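Local coordinates for protein protoporphyrinogen oxidase (Exiguobacterium sibiricum, PDB 3LOV) that probably oxidises coproporphyrinogen III to coproporphyrin III with molecular oxygen and an FAD cofactor, a step of heme b biosynthesis, at residues L305-T310 with L406-P411; T310-M315 with R361-R366. All coordinates share one frame; numbering follows the deposited sequence.

Interaction 1: residues L305-T310 with L406-P411; sequences LTTHST and LMDGLP. With FAD (flavin-adenine dinucleotide), chain B.
Leu305 packs on Pro411, CG of the leucine lying 4.2 Å from CB of the proline. At Thr306 the carbonyl O receives a CA-H...O contact from Pro411 CA. Thr307 turns OG1 to Asp408: the hydroxyl touches CB of the aspartate, and a water joins Thr307 OG1 to Asp408 OD1. His308 sets its ring obliquely against Leu410, with CE1 3.6 Å from Leu410 CB; chi1 of 72° holds CG between the backbone N and carbonyl carbon, and a water lying in the ring plane links ND1 to Leu410 O. Opposite His308 the partner strand is irregular, a classic beta bulge in which Gly409 and Leu410 both face the histidine and both amides make weak bonds to its carbonyl O. The bulge borders the flavin, whose C8M methyl sits 3.6 Å from Leu410 CG. Ser309 OG accepts a nearly straight bond from Asp408 N (3.0 Å, 169°), while Met407, modelled as selenomethionine and bent at chi2 and chi3, brings CE alongside the same hydroxyl. Regular antiparallel pairing returns at Thr310, whose O takes Leu406 N at 2.7 Å. Thr310 CB packs on FAD C7M at 3.6 Å, and Leu406 CD2 also reaches this dimethyl end.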
# COMPACT_ATOMS: atom_id res chain seq x y z
N LEU A 305 -4.53 -2.64 16.21
CA LEU A 305 -3.95 -2.43 14.89
C LEU A 305 -4.02 -0.96 14.55
O LEU A 305 -5.08 -0.43 14.24
CB LEU A 305 -4.67 -3.30 13.85
CG LEU A 305 -4.11 -3.36 12.44
CD1 LEU A 305 -2.73 -3.99 12.42
CD2 LEU A 305 -5.08 -4.10 11.51
N THR A 306 -2.88 -0.29 14.59
CA THR A 306 -2.83 1.14 14.41
C THR A 306 -2.67 1.55 12.97
O THR A 306 -2.26 0.75 12.12
CB THR A 306 -1.64 1.79 15.17
OG1 THR A 306 -0.40 1.33 14.58
CG2 THR A 306 -1.67 1.46 16.71
N THR A 307 -2.95 2.83 12.72
CA THR A 307 -2.82 3.39 11.40
C THR A 307 -2.25 4.80 11.49
O THR A 307 -2.14 5.38 12.58
CB THR A 307 -4.21 3.49 10.71
OG1 THR A 307 -5.06 4.32 11.50
CG2 THR A 307 -4.86 2.08 10.46
N HIS A 308 -1.89 5.33 10.32
CA HIS A 308 -1.64 6.77 10.15
C HIS A 308 -2.32 7.26 8.88
O HIS A 308 -2.70 6.45 8.00
CB HIS A 308 -0.12 7.05 10.16
CG HIS A 308 0.59 6.60 8.93
ND1 HIS A 308 1.09 5.33 8.77
CD2 HIS A 308 0.88 7.26 7.78
CE1 HIS A 308 1.65 5.22 7.59
NE2 HIS A 308 1.55 6.38 6.96
N SER A 309 -2.49 8.58 8.77
CA SER A 309 -3.09 9.23 7.60
C SER A 309 -2.04 9.79 6.68
O SER A 309 -0.99 10.23 7.11
CB SER A 309 -4.03 10.38 8.02
OG SER A 309 -5.07 9.87 8.82
N THR A 310 -2.38 9.83 5.40
CA THR A 310 -1.50 10.32 4.36
C THR A 310 -2.28 11.32 3.51
O THR A 310 -3.46 11.11 3.23
CB THR A 310 -1.01 9.15 3.42
OG1 THR A 310 -0.41 8.10 4.19
CG2 THR A 310 0.02 9.68 2.37
N LEU A 406 -6.06 10.46 2.62
CA LEU A 406 -6.39 9.08 2.88
C LEU A 406 -6.31 8.85 4.38
O LEU A 406 -5.23 8.51 4.92
CB LEU A 406 -5.44 8.19 2.10
CG LEU A 406 -5.52 8.47 0.58
CD1 LEU A 406 -4.40 9.45 0.07
CD2 LEU A 406 -5.45 7.18 -0.12
N MSE A 407 -7.44 9.14 5.05
CA MSE A 407 -7.52 9.07 6.51
C MSE A 407 -7.37 7.61 7.02
O MSE A 407 -8.01 6.70 6.49
CB MSE A 407 -8.86 9.65 7.04
CG MSE A 407 -9.11 11.15 6.76
SE MSE A 407 -7.56 12.31 6.91
CE MSE A 407 -7.12 12.19 8.79
N ASP A 408 -6.55 7.41 8.06
CA ASP A 408 -6.34 6.09 8.68
C ASP A 408 -6.13 4.99 7.64
O ASP A 408 -6.66 3.89 7.79
CB ASP A 408 -7.53 5.70 9.57
CG ASP A 408 -8.01 6.86 10.45
OD1 ASP A 408 -7.16 7.68 10.90
OD2 ASP A 408 -9.23 7.00 10.63
N GLY A 409 -5.32 5.28 6.63
CA GLY A 409 -5.24 4.45 5.42
C GLY A 409 -4.24 3.31 5.50
O GLY A 409 -4.40 2.29 4.83
N LEU A 410 -3.19 3.49 6.31
CA LEU A 410 -2.14 2.51 6.36
C LEU A 410 -2.02 1.83 7.72
O LEU A 410 -1.61 2.43 8.68
CB LEU A 410 -0.81 3.15 5.93
CG LEU A 410 -0.77 3.52 4.43
CD1 LEU A 410 0.39 4.48 4.09
CD2 LEU A 410 -0.80 2.28 3.52
N PRO A 411 -2.36 0.55 7.78
CA PRO A 411 -2.09 -0.20 9.02
C PRO A 411 -0.65 -0.62 9.16
O PRO A 411 0.00 -0.92 8.17
CB PRO A 411 -2.92 -1.48 8.86
CG PRO A 411 -3.88 -1.21 7.80
CD PRO A 411 -3.19 -0.22 6.86
PA FAD B . -10.82 1.15 0.91
O1A FAD B . -10.26 1.57 -0.40
O2A FAD B . -10.52 1.96 2.12
O5B FAD B . -12.40 1.03 0.77
C5B FAD B . -13.27 0.95 1.87
C4B FAD B . -14.68 1.28 1.38
O4B FAD B . -15.64 1.01 2.41
C3B FAD B . -14.79 2.73 0.97
O3B FAD B . -15.44 2.87 -0.28
C2B FAD B . -15.58 3.31 2.12
O2B FAD B . -16.38 4.38 1.76
C1B FAD B . -16.46 2.14 2.54
N9A FAD B . -16.99 2.20 3.91
C8A FAD B . -16.45 2.69 5.08
N7A FAD B . -17.33 2.51 6.10
C5A FAD B . -18.44 1.91 5.58
C6A FAD B . -19.65 1.47 6.13
N6A FAD B . -19.89 1.58 7.44
N1A FAD B . -20.60 0.89 5.31
C2A FAD B . -20.35 0.70 3.98
N3A FAD B . -19.15 1.11 3.44
C4A FAD B . -18.23 1.72 4.22
N1 FAD B . -1.46 -0.22 -2.87
C2 FAD B . -0.78 -0.59 -3.99
O2 FAD B . -0.85 -1.75 -4.42
N3 FAD B . 0.02 0.32 -4.63
C4 FAD B . 0.17 1.59 -4.19
O4 FAD B . 0.86 2.35 -4.82
C4X FAD B . -0.48 1.98 -3.04
N5 FAD B . -0.37 3.29 -2.59
C5X FAD B . -1.06 3.67 -1.44
C6 FAD B . -0.93 4.97 -0.95
C7 FAD B . -1.61 5.36 0.21
C7M FAD B . -1.48 6.77 0.72
C8 FAD B . -2.46 4.46 0.87
C8M FAD B . -3.21 4.83 2.14
C9 FAD B . -2.61 3.16 0.39
C9A FAD B . -1.91 2.75 -0.77
N10 FAD B . -2.06 1.44 -1.25
C10 FAD B . -1.33 1.07 -2.39
C1' FAD B . -2.92 0.40 -0.59
C2' FAD B . -4.30 0.37 -1.30
O2' FAD B . -4.90 1.60 -1.12
C3' FAD B . -5.23 -0.72 -0.77
O3' FAD B . -4.72 -1.95 -1.27
C4' FAD B . -6.71 -0.63 -1.22
O4' FAD B . -7.16 0.66 -1.59
C5' FAD B . -7.66 -1.07 -0.12
O5' FAD B . -8.96 -1.10 -0.63
P FAD B . -10.14 -1.60 0.31
O1P FAD B . -9.72 -2.73 1.20
O2P FAD B . -11.44 -1.79 -0.43
O3P FAD B . -10.37 -0.34 1.33
O HOH W 1 -4.84 6.85 11.57
O HOH W 2 0.76 3.01 10.06
O HOH W 3 -2.68 6.40 5.22

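Interaction 2: residues T310-M315 with R361-R366; sequences TATVTM and RAFVGR. With FAD (flavin-adenine dinucleotide), chain B.
Two antiparallel neighbours in the large mixed sheet of this flavin-containing amine oxidoreductase fold, strands 307-318 and 357-364, are paired here in regular register. Ala311 with Val364 and Val313 with Ala362 are the hydrogen-bonded pairs, each closed by two backbone bonds; the Ala311 N to Val364 O bond is 2.9 Å. Between them Thr312 stands across from Phe363 in a non-hydrogen-bonded pair, and Thr314 across from Arg361 in another. The face carrying Ala311, Val313, Ala362 and Val364 is apolar, and helix 377-392 packs on it through Leu380 and Val384. On the other face, Thr312 and Phe363 run side by side in the same direction. Thr312 CG2 approaches the ring obliquely, 3.5 Å from Phe363 CE2, whereas the methyl of Thr310 comes to the ring edge near its plane, CG2 lying 4.0 Å from Phe363 CD2. Thr312 OG1 bonds to the carbonyl O of Arg57. Arg361 leaves the strand with CG anti to the backbone N (chi1 -171°), then bends at chi3, which brings its guanidinium beside Thr312 and Phe363. CE2 of Phe363 lies 3.9 Å above the guanidinium plane, displaced from its centre, and Thr312 CG2 also sits over a face of that group. NH1 of Arg361 bonds to Gly58 O, and the arginine side chain also touches Asp60, a residue of the FAD site. Nearer the backbone, the Arg361 side chain crosses that of Thr314, whose OG1 comes 3.2 Å from Arg361 CG and 3.3 Å from Arg361 CD.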
# COMPACT_ATOMS: atom_id res chain seq x y z
N THR A 310 -2.38 9.83 5.40
CA THR A 310 -1.50 10.32 4.36
C THR A 310 -2.28 11.32 3.51
O THR A 310 -3.46 11.11 3.23
CB THR A 310 -1.01 9.15 3.42
OG1 THR A 310 -0.41 8.10 4.19
CG2 THR A 310 0.02 9.68 2.37
N ALA A 311 -1.62 12.41 3.13
CA ALA A 311 -2.09 13.27 2.02
C ALA A 311 -1.15 13.15 0.81
O ALA A 311 0.08 13.06 0.96
CB ALA A 311 -2.18 14.71 2.44
N THR A 312 -1.73 13.15 -0.39
CA THR A 312 -0.94 13.35 -1.60
C THR A 312 -1.23 14.77 -2.10
O THR A 312 -2.38 15.23 -2.12
CB THR A 312 -1.21 12.28 -2.68
OG1 THR A 312 -2.57 12.35 -3.11
CG2 THR A 312 -0.89 10.86 -2.14
N VAL A 313 -0.16 15.47 -2.47
CA VAL A 313 -0.27 16.85 -2.92
C VAL A 313 0.45 16.88 -4.27
O VAL A 313 1.65 16.67 -4.34
CB VAL A 313 0.31 17.85 -1.90
CG1 VAL A 313 0.15 19.32 -2.41
CG2 VAL A 313 -0.35 17.65 -0.52
N THR A 314 -0.32 17.05 -5.34
CA THR A 314 0.19 16.97 -6.69
C THR A 314 0.22 18.38 -7.23
O THR A 314 -0.76 19.09 -7.12
CB THR A 314 -0.67 16.08 -7.60
OG1 THR A 314 -0.50 14.70 -7.23
CG2 THR A 314 -0.25 16.27 -9.06
N MSE A 315 1.37 18.78 -7.77
CA MSE A 315 1.54 20.12 -8.36
C MSE A 315 1.85 20.01 -9.86
O MSE A 315 2.82 19.35 -10.23
CB MSE A 315 2.68 20.85 -7.67
CG MSE A 315 2.33 21.31 -6.29
SE MSE A 315 3.89 21.43 -5.16
CE MSE A 315 3.03 22.71 -4.04
N ARG A 361 4.29 14.85 -7.38
CA ARG A 361 3.34 14.33 -6.37
C ARG A 361 4.10 14.08 -5.07
O ARG A 361 4.95 13.21 -5.02
CB ARG A 361 2.59 13.04 -6.80
CG ARG A 361 1.44 12.66 -5.81
CD ARG A 361 0.42 11.63 -6.28
NE ARG A 361 0.91 10.27 -6.20
CZ ARG A 361 0.15 9.19 -5.94
NH1 ARG A 361 -1.16 9.27 -5.74
NH2 ARG A 361 0.73 8.01 -5.86
N ALA A 362 3.84 14.91 -4.06
CA ALA A 362 4.44 14.75 -2.74
C ALA A 362 3.48 13.99 -1.81
O ALA A 362 2.27 14.09 -1.92
CB ALA A 362 4.84 16.11 -2.14
N PHE A 363 4.06 13.18 -0.92
CA PHE A 363 3.31 12.49 0.13
C PHE A 363 3.64 13.13 1.47
O PHE A 363 4.80 13.55 1.71
CB PHE A 363 3.71 11.02 0.17
CG PHE A 363 3.27 10.23 -1.04
CD1 PHE A 363 3.93 10.36 -2.24
CD2 PHE A 363 2.22 9.34 -0.95
CE1 PHE A 363 3.54 9.61 -3.35
CE2 PHE A 363 1.82 8.58 -2.08
CZ PHE A 363 2.47 8.72 -3.25
N VAL A 364 2.64 13.20 2.34
CA VAL A 364 2.78 13.75 3.71
C VAL A 364 2.07 12.79 4.67
O VAL A 364 0.94 12.36 4.39
CB VAL A 364 2.13 15.17 3.85
CG1 VAL A 364 2.07 15.58 5.34
CG2 VAL A 364 2.90 16.24 3.04
N GLY A 365 2.72 12.47 5.79
CA GLY A 365 2.14 11.62 6.81
C GLY A 365 3.02 10.43 7.15
O GLY A 365 3.45 9.72 6.26
N ARG A 366 3.31 10.26 8.44
CA ARG A 366 4.03 9.09 8.98
C ARG A 366 3.34 8.58 10.23
O ARG A 366 2.57 9.33 10.85
CB ARG A 366 5.47 9.49 9.41
CG ARG A 366 6.31 10.14 8.34
CD ARG A 366 7.66 10.46 8.93
NE ARG A 366 8.55 11.06 7.96
CZ ARG A 366 9.30 10.37 7.10
NH1 ARG A 366 9.26 9.05 7.09
NH2 ARG A 366 10.06 11.01 6.24
PA FAD B . -10.82 1.15 0.91
O1A FAD B . -10.26 1.57 -0.40
O2A FAD B . -10.52 1.96 2.12
O5B FAD B . -12.40 1.03 0.77
C5B FAD B . -13.27 0.95 1.87
C4B FAD B . -14.68 1.28 1.38
O4B FAD B . -15.64 1.01 2.41
C3B FAD B . -14.79 2.73 0.97
O3B FAD B . -15.44 2.87 -0.28
C2B FAD B . -15.58 3.31 2.12
O2B FAD B . -16.38 4.38 1.76
C1B FAD B . -16.46 2.14 2.54
N9A FAD B . -16.99 2.20 3.91
C8A FAD B . -16.45 2.69 5.08
N7A FAD B . -17.33 2.51 6.10
C5A FAD B . -18.44 1.91 5.58
C6A FAD B . -19.65 1.47 6.13
N6A FAD B . -19.89 1.58 7.44
N1A FAD B . -20.60 0.89 5.31
C2A FAD B . -20.35 0.70 3.98
N3A FAD B . -19.15 1.11 3.44
C4A FAD B . -18.23 1.72 4.22
N1 FAD B . -1.46 -0.22 -2.87
C2 FAD B . -0.78 -0.59 -3.99
O2 FAD B . -0.85 -1.75 -4.42
N3 FAD B . 0.02 0.32 -4.63
C4 FAD B . 0.17 1.59 -4.19
O4 FAD B . 0.86 2.35 -4.82
C4X FAD B . -0.48 1.98 -3.04
N5 FAD B . -0.37 3.29 -2.59
C5X FAD B . -1.06 3.67 -1.44
C6 FAD B . -0.93 4.97 -0.95
C7 FAD B . -1.61 5.36 0.21
C7M FAD B . -1.48 6.77 0.72
C8 FAD B . -2.46 4.46 0.87
C8M FAD B . -3.21 4.83 2.14
C9 FAD B . -2.61 3.16 0.39
C9A FAD B . -1.91 2.75 -0.77
N10 FAD B . -2.06 1.44 -1.25
C10 FAD B . -1.33 1.07 -2.39
C1' FAD B . -2.92 0.40 -0.59
C2' FAD B . -4.30 0.37 -1.30
O2' FAD B . -4.90 1.60 -1.12
C3' FAD B . -5.23 -0.72 -0.77
O3' FAD B . -4.72 -1.95 -1.27
C4' FAD B . -6.71 -0.63 -1.22
O4' FAD B . -7.16 0.66 -1.59
C5' FAD B . -7.66 -1.07 -0.12
O5' FAD B . -8.96 -1.10 -0.63
P FAD B . -10.14 -1.60 0.31
O1P FAD B . -9.72 -2.73 1.20
O2P FAD B . -11.44 -1.79 -0.43
O3P FAD B . -10.37 -0.34 1.33
O HOH W 4 2.24 7.32 4.33

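Strand 307-318 is common to both interactions and is the middle one of three neighbouring antiparallel strands: 400-411, at one margin of the mixed sheet, pairs with it in interaction 1, and 357-364 pairs with it in interaction 2. The centres lie about 14 Å apart, and Thr310 belongs to both contacts. Along the chain the order is 305-310, 310-315, 361-366 and 406-411, which places the pairing of interaction 2 within the longer excursion that interaction 1 closes. They also touch directly, His308 CB lying 3.6 Å from Arg366 O. Interaction 1 borders the dimethyl end of the flavin from both its strands, whereas interaction 2 reaches it through Thr310, and 357-364 stands one strand further back.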